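Local atomic coordinates of chitosanase (Gynuella sunshinyii YC6258, PDB entry 6X2Q), a protein that probably hydrolyses chitosan as a glycoside hydrolase family 46 chitosanase and is captured here with glucosamine sugars bound in its cleft. Residues D99-N103 with P104-Q108; S213-K216 with L217-Q220. All coordinates share one frame; numbering follows the deposited sequence.

Contact 1 of 2, residues D99-N103 with P104-Q108; sequences DASQN and PVFRQ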
ATOM      1  N   ASP A  99     -16.120  -3.089  13.716  1.00 39.68           N
ATOM      2  CA  ASP A  99     -16.615  -2.374  14.886  1.00 40.10           C
ATOM      3  C   ASP A  99     -15.487  -1.629  15.593  1.00 39.59           C
ATOM      4  O   ASP A  99     -15.653  -0.464  15.975  1.00 36.15           O
ATOM      5  CB  ASP A  99     -17.328  -3.336  15.836  1.00 39.24           C
ATOM      6  CG  ASP A  99     -18.619  -3.903  15.237  1.00 50.06           C
ATOM      7  OD1 ASP A  99     -19.313  -3.152  14.507  1.00 54.59           O
ATOM      8  OD2 ASP A  99     -18.946  -5.083  15.501  1.00 48.78           O
ATOM      9  N   ALA A 100     -14.326  -2.273  15.749  1.00 32.23           N
ATOM     10  CA  ALA A 100     -13.191  -1.589  16.344  1.00 36.32           C
ATOM     11  C   ALA A 100     -12.879  -0.286  15.603  1.00 38.32           C
ATOM     12  O   ALA A 100     -12.574   0.728  16.234  1.00 34.71           O
ATOM     13  CB  ALA A 100     -11.977  -2.517  16.363  1.00 35.26           C
ATOM     14  N   SER A 101     -13.011  -0.281  14.272  1.00 33.86           N
ATOM     15  CA  SER A 101     -12.734   0.893  13.438  1.00 35.98           C
ATOM     16  C   SER A 101     -13.668   2.067  13.699  1.00 38.15           C
ATOM     17  O   SER A 101     -13.440   3.156  13.153  1.00 35.38           O
ATOM     18  CB  SER A 101     -12.831   0.517  11.952  1.00 35.68           C
ATOM     19  OG  SER A 101     -11.903  -0.508  11.646  1.00 35.53           O
ATOM     20  N   GLN A 102     -14.729   1.882  14.480  1.00 41.29           N
ATOM     21  CA  GLN A 102     -15.521   3.047  14.863  1.00 42.13           C
ATOM     22  C   GLN A 102     -14.834   3.897  15.925  1.00 34.58           C
ATOM     23  O   GLN A 102     -15.253   5.032  16.151  1.00 35.94           O
ATOM     24  CB  GLN A 102     -16.895   2.603  15.357  1.00 43.22           C
ATOM     25  CG  GLN A 102     -17.764   2.031  14.265  1.00 44.38           C
ATOM     26  CD  GLN A 102     -18.792   3.023  13.797  1.00 53.87           C
ATOM     27  OE1 GLN A 102     -18.700   3.559  12.692  1.00 57.61           O
ATOM     28  NE2 GLN A 102     -19.785   3.286  14.642  1.00 59.23           N
ATOM     29  N   ASN A 103     -13.802   3.367  16.570  1.00 35.61           N
ATOM     30  CA  ASN A 103     -13.065   4.065  17.613  1.00 35.56           C
ATOM     31  C   ASN A 103     -11.930   4.860  16.978  1.00 37.55           C
ATOM     32  O   ASN A 103     -11.019   4.250  16.409  1.00 37.31           O
ATOM     33  CB  ASN A 103     -12.503   3.054  18.607  1.00 30.61           C
ATOM     34  CG  ASN A 103     -11.682   3.695  19.714  1.00 36.14           C
ATOM     35  OD1 ASN A 103     -11.452   4.907  19.724  1.00 36.47           O
ATOM     36  ND2 ASN A 103     -11.245   2.876  20.668  1.00 35.05           N
ATOM     37  N   PRO A 104     -11.917   6.196  17.083  1.00 37.42           N
ATOM     38  CA  PRO A 104     -10.820   6.976  16.478  1.00 30.47           C
ATOM     39  C   PRO A 104      -9.449   6.533  16.933  1.00 34.40           C
ATOM     40  O   PRO A 104      -8.468   6.739  16.204  1.00 30.63           O
ATOM     41  CB  PRO A 104     -11.103   8.413  16.936  1.00 39.15           C
ATOM     42  CG  PRO A 104     -12.460   8.400  17.561  1.00 40.73           C
ATOM     43  CD  PRO A 104     -12.747   7.016  17.987  1.00 35.67           C
ATOM     44  N   VAL A 105      -9.344   5.927  18.118  1.00 32.51           N
ATOM     45  CA  VAL A 105      -8.034   5.515  18.611  1.00 36.44           C
ATOM     46  C   VAL A 105      -7.526   4.312  17.825  1.00 32.65           C
ATOM     47  O   VAL A 105      -6.324   4.198  17.550  1.00 32.42           O
ATOM     48  CB  VAL A 105      -8.085   5.218  20.123  1.00 35.27           C
ATOM     49  CG1 VAL A 105      -6.714   4.777  20.610  1.00 33.86           C
ATOM     50  CG2 VAL A 105      -8.576   6.441  20.915  1.00 38.78           C
ATOM     51  N   PHE A 106      -8.431   3.393  17.467  1.00 31.67           N
ATOM     52  CA  PHE A 106      -8.065   2.265  16.608  1.00 31.09           C
ATOM     53  C   PHE A 106      -7.636   2.746  15.230  1.00 31.55           C
ATOM     54  O   PHE A 106      -6.616   2.294  14.701  1.00 31.44           O
ATOM     55  CB  PHE A 106      -9.233   1.288  16.484  1.00 31.56           C
ATOM     56  CG  PHE A 106      -8.887   0.026  15.740  1.00 37.16           C
ATOM     57  CD1 PHE A 106      -7.923  -0.840  16.229  1.00 35.93           C
ATOM     58  CD2 PHE A 106      -9.540  -0.307  14.569  1.00 34.69           C
ATOM     59  CE1 PHE A 106      -7.602  -2.004  15.544  1.00 37.66           C
ATOM     60  CE2 PHE A 106      -9.227  -1.478  13.882  1.00 33.08           C
ATOM     61  CZ  PHE A 106      -8.255  -2.321  14.366  1.00 33.98           C
ATOM     62  N   ARG A 107      -8.404   3.669  14.641  1.00 28.12           N
ATOM     63  CA  ARG A 107      -8.010   4.270  13.371  1.00 34.48           C
ATOM     64  C   ARG A 107      -6.648   4.935  13.484  1.00 32.67           C
ATOM     65  O   ARG A 107      -5.819   4.830  12.570  1.00 31.55           O
ATOM     66  CB  ARG A 107      -9.076   5.269  12.916  1.00 33.54           C
ATOM     67  CG  ARG A 107     -10.468   4.618  12.816  1.00 35.76           C
ATOM     68  CD  ARG A 107     -11.394   5.351  11.860  1.00 35.01           C
ATOM     69  NE  ARG A 107     -11.723   6.697  12.326  1.00 39.36           N
ATOM     70  CZ  ARG A 107     -12.686   6.977  13.204  1.00 36.35           C
ATOM     71  NH1 ARG A 107     -13.429   6.012  13.729  1.00 38.19           N
ATOM     72  NH2 ARG A 107     -12.911   8.227  13.557  1.00 35.13           N
ATOM     73  N   GLN A 108      -6.379   5.577  14.623  1.00 29.69           N
ATOM     74  CA  GLN A 108      -5.084   6.220  14.832  1.00 32.76           C
ATOM     75  C   GLN A 108      -3.952   5.198  14.827  1.00 31.66           C
ATOM     76  O   GLN A 108      -2.891   5.445  14.241  1.00 31.31           O
ATOM     77  CB  GLN A 108      -5.096   7.016  16.145  1.00 28.47           C
ATOM     78  CG  GLN A 108      -3.779   7.731  16.470  1.00 27.84           C
ATOM     79  CD  GLN A 108      -3.397   8.770  15.414  1.00 35.22           C
ATOM     80  OE1 GLN A 108      -4.146   9.705  15.151  1.00 30.04           O
ATOM     81  NE2 GLN A 108      -2.227   8.597  14.803  1.00 34.58           N
TER

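Contact 2 of 2, residues S213-K216 with L217-Q220; sequences SLMK and LLKQ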
ATOM      1  N   SER A 213      -2.663   4.555 -14.096  1.00 33.40           N
ATOM      2  CA  SER A 213      -2.996   5.910 -13.641  1.00 35.82           C
ATOM      3  C   SER A 213      -1.740   6.712 -13.301  1.00 31.03           C
ATOM      4  O   SER A 213      -1.625   7.885 -13.667  1.00 33.54           O
ATOM      5  CB  SER A 213      -3.925   5.854 -12.432  1.00 35.61           C
ATOM      6  OG  SER A 213      -5.190   5.334 -12.789  1.00 36.94           O
ATOM      7  N   LEU A 214      -0.786   6.103 -12.593  1.00 29.91           N
ATOM      8  CA  LEU A 214       0.465   6.802 -12.328  1.00 26.59           C
ATOM      9  C   LEU A 214       1.211   7.120 -13.621  1.00 32.10           C
ATOM     10  O   LEU A 214       1.834   8.182 -13.742  1.00 31.49           O
ATOM     11  CB  LEU A 214       1.333   5.965 -11.393  1.00 30.13           C
ATOM     12  CG  LEU A 214       0.755   5.625 -10.013  1.00 29.86           C
ATOM     13  CD1 LEU A 214       1.560   4.508  -9.344  1.00 29.15           C
ATOM     14  CD2 LEU A 214       0.719   6.861  -9.144  1.00 30.92           C
ATOM     15  N   MET A 215       1.191   6.195 -14.588  1.00 29.12           N
ATOM     16  CA  MET A 215       1.811   6.460 -15.882  1.00 34.97           C
ATOM     17  C   MET A 215       1.116   7.611 -16.605  1.00 32.27           C
ATOM     18  O   MET A 215       1.772   8.430 -17.259  1.00 33.63           O
ATOM     19  CB  MET A 215       1.793   5.191 -16.744  1.00 36.56           C
ATOM     20  CG  MET A 215       2.478   5.352 -18.084  1.00 36.97           C
ATOM     21  SD  MET A 215       4.272   5.500 -17.913  1.00 46.83           S
ATOM     22  CE  MET A 215       4.741   3.802 -17.569  1.00 40.42           C
ATOM     23  N   LYS A 216      -0.214   7.679 -16.512  1.00 30.04           N
ATOM     24  CA  LYS A 216      -0.958   8.762 -17.142  1.00 32.58           C
ATOM     25  C   LYS A 216      -0.533  10.118 -16.564  1.00 41.22           C
ATOM     26  O   LYS A 216      -0.223  11.058 -17.312  1.00 33.92           O
ATOM     27  CB  LYS A 216      -2.460   8.505 -16.971  1.00 29.16           C
ATOM     28  CG  LYS A 216      -3.393   9.548 -17.594  1.00 41.77           C
ATOM     29  CD  LYS A 216      -4.826   9.475 -17.008  1.00 47.87           C
ATOM     30  CE  LYS A 216      -4.967  10.252 -15.670  1.00 48.97           C
ATOM     31  NZ  LYS A 216      -6.402  10.434 -15.234  1.00 43.39           N
ATOM     32  N   LEU A 217      -0.465  10.217 -15.225  1.00 33.56           N
ATOM     33  CA  LEU A 217       0.024  11.441 -14.593  1.00 36.20           C
ATOM     34  C   LEU A 217       1.436  11.770 -15.058  1.00 36.61           C
ATOM     35  O   LEU A 217       1.765  12.937 -15.294  1.00 34.37           O
ATOM     36  CB  LEU A 217      -0.015  11.322 -13.062  1.00 28.88           C
ATOM     37  CG  LEU A 217      -1.385  11.065 -12.428  1.00 37.97           C
ATOM     38  CD1 LEU A 217      -1.299  11.015 -10.917  1.00 35.77           C
ATOM     39  CD2 LEU A 217      -2.387  12.123 -12.870  1.00 40.78           C
ATOM     40  N   LEU A 218       2.289  10.753 -15.192  1.00 32.19           N
ATOM     41  CA  LEU A 218       3.646  11.017 -15.649  1.00 36.12           C
ATOM     42  C   LEU A 218       3.646  11.528 -17.087  1.00 38.70           C
ATOM     43  O   LEU A 218       4.341  12.499 -17.401  1.00 42.36           O
ATOM     44  CB  LEU A 218       4.509   9.764 -15.510  1.00 32.69           C
ATOM     45  CG  LEU A 218       5.931   9.873 -16.075  1.00 37.80           C
ATOM     46  CD1 LEU A 218       6.699  11.032 -15.414  1.00 38.71           C
ATOM     47  CD2 LEU A 218       6.679   8.560 -15.880  1.00 32.53           C
ATOM     48  N   LYS A 219       2.840  10.917 -17.966  1.00 35.83           N
ATOM     49  CA  LYS A 219       2.834  11.346 -19.365  1.00 38.27           C
ATOM     50  C   LYS A 219       2.214  12.728 -19.551  1.00 37.26           C
ATOM     51  O   LYS A 219       2.544  13.427 -20.515  1.00 37.50           O
ATOM     52  CB  LYS A 219       2.095  10.331 -20.239  1.00 36.79           C
ATOM     53  CG  LYS A 219       3.029   9.347 -20.923  1.00 41.53           C
ATOM     54  CD  LYS A 219       2.470   7.948 -20.886  1.00 43.88           C
ATOM     55  CE  LYS A 219       1.324   7.796 -21.861  1.00 47.63           C
ATOM     56  NZ  LYS A 219       1.093   6.340 -22.156  1.00 54.53           N
ATOM     57  N   GLN A 220       1.297  13.127 -18.679  1.00 38.16           N
ATOM     58  CA  GLN A 220       0.717  14.457 -18.750  1.00 39.89           C
ATOM     59  C   GLN A 220       1.561  15.510 -18.043  1.00 40.73           C
ATOM     60  O   GLN A 220       1.132  16.662 -17.930  1.00 43.24           O
ATOM     61  CB  GLN A 220      -0.690  14.443 -18.166  1.00 38.99           C
ATOM     62  CG  GLN A 220      -1.641  13.579 -18.951  1.00 42.02           C
ATOM     63  CD  GLN A 220      -2.971  13.453 -18.269  1.00 44.87           C
ATOM     64  OE1 GLN A 220      -3.062  13.562 -17.043  1.00 52.76           O
ATOM     65  NE2 GLN A 220      -4.016  13.216 -19.046  1.00 47.54           N
TER

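Contact 1 of 2, residues D99-N103 with P104-Q108
N103 is the N-cap of helix 104-129, and its side chain accepts from the backbone of V105 just inside the first turn. With CG anti to the backbone N (chi1 178°), the amide runs side by side with V105, and N103 OD1 takes the N-H of V105, 2.8 Å from V105 N. The N-H comes in from above the amide plane, well off the directions of the oxygen lone pairs. On the other end of that amide, ND2 is bonded to Y60, so both polar atoms of the cap are used. A type I turn, A100 to N103, leads out of helix 93-100 into this cap, a tight connection between two consecutive helices, in which N103 O also receives R107 N at 3.2 Å. R107 folds back over the turn by a bend at chi3 (-65°): NH1 reaches S101 O at 2.9 Å, the oxygen lying in the guanidinium plane, while P104 CA sits over the centre of one face. On the buried side, A100 CB makes a CH-pi contact over one face of F106, 3.9 Å from CB to the ring centroid. S101 OG meets the ring edge in plane, 3.6 Å from F106 CE2, while bonding to W97 O.

Contact 2 of 2, residues S213-K216 with L217-Q220
K216 and Q220, one helical turn apart, set their side chains at a slant to each other at the C-terminal end of helix 209-219, the CG of K216 lying 4.0 Å from CD of Q220. The lysine leaves with CG anti to its own N (chi1 -179°) and bends only at chi3, which carries NZ off to the carbonyl oxygen of R230; what Q220 meets is therefore the aliphatic part of the chain, not the charge. A second i to i+4 pair, M215 and K219, crosses in the same slanting manner, with CG of M215 3.8 Å from CD of K219. Here the CD methylene of K219 passes over M215 CG at that slant, while the methionine chain turns at chi2 and chi3 and packs on K182, L185 and K186 of helix 177-193. L214, L217 and L218 serve the inner side: all three touch helix 134-147, L214 on L138 and A139, the other two on L135. L217 has CG beside its backbone N (chi1 -60°), which places that carbon 3.4 Å from the carbonyl oxygen of S213. S213 OG bonds to T233 OG1. Four successive i to i+4 backbone bonds underlie these side chains, among them K219 N to M215 O at 2.8 Å. At Q220 the backbone departs from the helix, yet its N still donates to K216 O at 2.9 Å, and its CG rests 3.3 Å from that same K216 O.

In the fold
Contact 1 and contact 2 lie on opposite sides of the chain's centre, their own centres 34 Å apart and their nearest atoms about 23 Å apart, so they do not touch. Each sits about 19 Å from the centre of the chain, and the glucosamine-binding cleft lies between them. Neither lines the pocket: the side chain of F106 in contact 1 is about 14 Å from a bound sugar, that of L214 in contact 2 about 13 Å. The helices they meet do lead there, however. Helix 104-129, begun at contact 1, carries the sugar-contacting Y118, and helix 134-147, packed against contact 2, carries I145, Q146 and H147 at its far end.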